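Local coordinates for H/ACA ribonucleoprotein complex non-core subunit NAF1 (PDB 2V3M) that binds RNA and serves as an assembly factor for box H/ACA snoRNPs, leaving the particle during maturation as GAR1 takes its place, at residues F63-R68 with K102-E107. Residues are numbered along the deposited sequence; the frame is centred on the assembly and turned at random.
Sequences FCLEDR and KVRLGE
With CG turned away from its own carbonyl carbon (chi1 -68°) and further bends along the chain, Arg-104 brings its guanidinium over Leu-65 and beside Asp-67, whose carboxylate is folded back between backbone N and carbonyl carbon (chi1 58°). Leu-65 CD2 lies over the centre of one guanidinium face, 3.6 Å from Arg-104 CZ. The Asp-67 and Arg-104 side chains run toward each other from opposite directions and meet near the guanidinium edge: Arg-104 NH2 donates to the syn lone pair of Asp-67 OD2 at 3.1 Å, a bent hydrogen bond (140°) within a salt bridge, with the acceptor tilted from the guanidinium plane and the two flat groups perpendicular. The other carboxylate oxygen, Asp-67 OD1, is hydrogen-bonded to Thr-69 OG1, which probably helps to hold the carboxylate's rotation. At the far nitrogen, NH1 of Arg-104 forms a salt bridge with Glu-107 OE1 (2.7 Å), and this oxygen also rests 3.6 Å from Leu-65 CG. One cation thus joins two acids and probably eases their mutual repulsion. A methionine in place of Arg-104 would probably leave Asp-67 and Glu-107 without their shared positive partner and Leu-65 without its flat polar lid. Within the Gar1-like domain, the contact joins the type I turn from Leu-65 to Arg-68, between antiparallel strands 62-65 and 70-73, to the loop leading from helix 95-102 into strand 108-112, the other sheet neighbour of 62-65.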
ATOM      1  N   PHE A  63      -2.888 -16.135   2.132  1.00 29.09           N
ATOM      2  CA  PHE A  63      -4.090 -15.391   1.857  1.00 28.42           C
ATOM      3  C   PHE A  63      -4.732 -15.896   0.576  1.00 28.30           C
ATOM      4  O   PHE A  63      -4.008 -16.285  -0.354  1.00 28.93           O
ATOM      5  CB  PHE A  63      -3.690 -13.957   1.709  1.00 28.23           C
ATOM      6  CG  PHE A  63      -3.191 -13.357   2.963  1.00 29.29           C
ATOM      7  CD1 PHE A  63      -1.869 -13.517   3.339  1.00 30.34           C
ATOM      8  CD2 PHE A  63      -4.011 -12.565   3.768  1.00 29.56           C
ATOM      9  CE1 PHE A  63      -1.398 -12.912   4.535  1.00 31.66           C
ATOM     10  CE2 PHE A  63      -3.549 -11.986   4.936  1.00 28.81           C
ATOM     11  CZ  PHE A  63      -2.271 -12.162   5.327  1.00 30.24           C
ATOM     12  N   CYS A  64      -6.059 -15.842   0.526  1.00 27.26           N
ATOM     13  CA  CYS A  64      -6.861 -16.147  -0.685  1.00 27.00           C
ATOM     14  C   CYS A  64      -8.148 -15.339  -0.701  1.00 26.60           C
ATOM     15  O   CYS A  64      -8.468 -14.746   0.282  1.00 26.86           O
ATOM     16  CB  CYS A  64      -7.241 -17.624  -0.713  1.00 26.84           C
ATOM     17  SG  CYS A  64      -8.236 -18.225   0.765  1.00 26.95           S
ATOM     18  N   LEU A  65      -8.861 -15.329  -1.805  1.00 25.97           N
ATOM     19  CA  LEU A  65     -10.129 -14.686  -1.883  1.00 25.89           C
ATOM     20  C   LEU A  65     -11.132 -15.707  -1.380  1.00 25.68           C
ATOM     21  O   LEU A  65     -10.728 -16.790  -1.085  1.00 27.26           O
ATOM     22  CB  LEU A  65     -10.369 -14.251  -3.340  1.00 25.72           C
ATOM     23  CG  LEU A  65      -9.787 -12.873  -3.754  1.00 25.94           C
ATOM     24  CD1 LEU A  65      -9.033 -12.170  -2.669  1.00 22.11           C
ATOM     25  CD2 LEU A  65      -8.980 -12.999  -4.980  1.00 28.03           C
ATOM     26  N   GLU A  66     -12.412 -15.377  -1.303  1.00 25.32           N
ATOM     27  CA  GLU A  66     -13.493 -16.327  -1.003  1.00 24.05           C
ATOM     28  C   GLU A  66     -13.595 -17.446  -1.989  1.00 23.87           C
ATOM     29  O   GLU A  66     -14.086 -18.507  -1.664  1.00 23.57           O
ATOM     30  CB  GLU A  66     -14.814 -15.594  -0.962  1.00 23.71           C
ATOM     31  CG  GLU A  66     -15.816 -16.242  -0.130  1.00 24.90           C
ATOM     32  CD  GLU A  66     -16.987 -15.342   0.176  1.00 26.36           C
ATOM     33  OE1 GLU A  66     -17.762 -15.698   1.048  1.00 25.52           O
ATOM     34  OE2 GLU A  66     -17.131 -14.265  -0.444  1.00 30.42           O
ATOM     35  N   ASP A  67     -13.219 -17.237  -3.241  1.00 23.92           N
ATOM     36  CA  ASP A  67     -13.375 -18.375  -4.170  1.00 24.00           C
ATOM     37  C   ASP A  67     -12.128 -19.247  -4.143  1.00 24.20           C
ATOM     38  O   ASP A  67     -11.871 -20.057  -5.025  1.00 24.46           O
ATOM     39  CB  ASP A  67     -13.656 -17.938  -5.593  1.00 23.58           C
ATOM     40  CG  ASP A  67     -12.578 -17.027  -6.165  1.00 25.05           C
ATOM     41  OD1 ASP A  67     -11.626 -16.678  -5.429  1.00 27.14           O
ATOM     42  OD2 ASP A  67     -12.710 -16.619  -7.360  1.00 24.91           O
ATOM     43  N   ARG A  68     -11.331 -19.062  -3.122  1.00 24.20           N
ATOM     44  CA  ARG A  68     -10.084 -19.780  -3.012  1.00 24.58           C
ATOM     45  C   ARG A  68      -8.993 -19.476  -4.071  1.00 25.06           C
ATOM     46  O   ARG A  68      -8.060 -20.243  -4.271  1.00 24.59           O
ATOM     47  CB  ARG A  68     -10.342 -21.258  -2.865  1.00 24.32           C
ATOM     48  CG  ARG A  68     -10.795 -21.652  -1.490  1.00 23.97           C
ATOM     49  CD  ARG A  68     -11.614 -22.876  -1.512  1.00 25.75           C
ATOM     50  NE  ARG A  68     -12.617 -22.836  -0.445  1.00 27.10           N
ATOM     51  CZ  ARG A  68     -12.427 -23.302   0.794  1.00 26.74           C
ATOM     52  NH1 ARG A  68     -11.237 -23.788   1.135  1.00 27.04           N
ATOM     53  NH2 ARG A  68     -13.396 -23.248   1.722  1.00 24.65           N
ATOM     54  N   LYS A 102      -5.255  -7.171  -9.071  1.00 28.46           N
ATOM     55  CA  LYS A 102      -5.390  -5.761  -9.426  1.00 28.22           C
ATOM     56  C   LYS A 102      -6.858  -5.393  -9.701  1.00 27.94           C
ATOM     57  O   LYS A 102      -7.412  -4.418  -9.198  1.00 28.75           O
ATOM     58  CB  LYS A 102      -4.537  -5.507 -10.696  1.00 29.30           C
ATOM     59  CG  LYS A 102      -4.590  -4.051 -11.362  1.00 31.28           C
ATOM     60  CD  LYS A 102      -3.427  -3.235 -10.824  1.00 34.35           C
ATOM     61  CE  LYS A 102      -3.379  -1.738 -11.140  1.00 35.89           C
ATOM     62  NZ  LYS A 102      -1.936  -1.230 -11.068  1.00 37.70           N
ATOM     63  N   VAL A 103      -7.492  -6.206 -10.502  1.00 27.14           N
ATOM     64  CA  VAL A 103      -8.813  -5.966 -10.962  1.00 26.44           C
ATOM     65  C   VAL A 103      -9.915  -6.399  -9.938  1.00 26.55           C
ATOM     66  O   VAL A 103     -11.116  -6.131 -10.108  1.00 26.59           O
ATOM     67  CB  VAL A 103      -8.889  -6.740 -12.246  1.00 26.15           C
ATOM     68  CG1 VAL A 103     -10.265  -7.414 -12.443  1.00 26.94           C
ATOM     69  CG2 VAL A 103      -8.506  -5.835 -13.332  1.00 26.15           C
ATOM     70  N   ARG A 104      -9.531  -7.078  -8.875  1.00 25.89           N
ATOM     71  CA  ARG A 104     -10.514  -7.497  -7.918  1.00 25.20           C
ATOM     72  C   ARG A 104     -10.439  -6.789  -6.587  1.00 25.38           C
ATOM     73  O   ARG A 104     -10.873  -7.386  -5.612  1.00 25.26           O
ATOM     74  CB  ARG A 104     -10.252  -8.929  -7.639  1.00 25.79           C
ATOM     75  CG  ARG A 104     -10.538  -9.860  -8.826  1.00 25.55           C
ATOM     76  CD  ARG A 104     -11.354 -10.937  -8.268  1.00 25.16           C
ATOM     77  NE  ARG A 104     -10.776 -12.235  -8.455  1.00 26.35           N
ATOM     78  CZ  ARG A 104     -11.182 -13.313  -7.801  1.00 27.06           C
ATOM     79  NH1 ARG A 104     -12.135 -13.255  -6.864  1.00 24.12           N
ATOM     80  NH2 ARG A 104     -10.602 -14.446  -8.062  1.00 27.99           N
ATOM     81  N   LEU A 105      -9.863  -5.574  -6.533  1.00 24.59           N
ATOM     82  CA  LEU A 105      -9.835  -4.762  -5.361  1.00 24.60           C
ATOM     83  C   LEU A 105     -11.178  -4.669  -4.687  1.00 25.13           C
ATOM     84  O   LEU A 105     -12.184  -4.544  -5.381  1.00 25.60           O
ATOM     85  CB  LEU A 105      -9.419  -3.390  -5.758  1.00 24.86           C
ATOM     86  CG  LEU A 105      -7.921  -3.086  -5.646  1.00 26.39           C
ATOM     87  CD1 LEU A 105      -7.044  -4.409  -5.675  1.00 27.60           C
ATOM     88  CD2 LEU A 105      -7.578  -2.051  -6.710  1.00 23.65           C
ATOM     89  N   GLY A 106     -11.217  -4.754  -3.337  1.00 25.18           N
ATOM     90  CA  GLY A 106     -12.458  -4.510  -2.576  1.00 23.86           C
ATOM     91  C   GLY A 106     -13.123  -5.782  -2.093  1.00 23.81           C
ATOM     92  O   GLY A 106     -14.034  -5.725  -1.260  1.00 23.04           O
ATOM     93  N   GLU A 107     -12.694  -6.928  -2.643  1.00 24.25           N
ATOM     94  CA  GLU A 107     -13.195  -8.260  -2.269  1.00 24.71           C
ATOM     95  C   GLU A 107     -12.600  -8.643  -0.945  1.00 25.66           C
ATOM     96  O   GLU A 107     -11.434  -8.238  -0.641  1.00 25.78           O
ATOM     97  CB  GLU A 107     -12.783  -9.339  -3.237  1.00 24.22           C
ATOM     98  CG  GLU A 107     -13.615  -9.408  -4.432  1.00 26.50           C
ATOM     99  CD  GLU A 107     -13.349 -10.623  -5.342  1.00 27.72           C
ATOM    100  OE1 GLU A 107     -12.955 -11.676  -4.834  1.00 27.34           O
ATOM    101  OE2 GLU A 107     -13.576 -10.530  -6.590  1.00 29.01           O
TER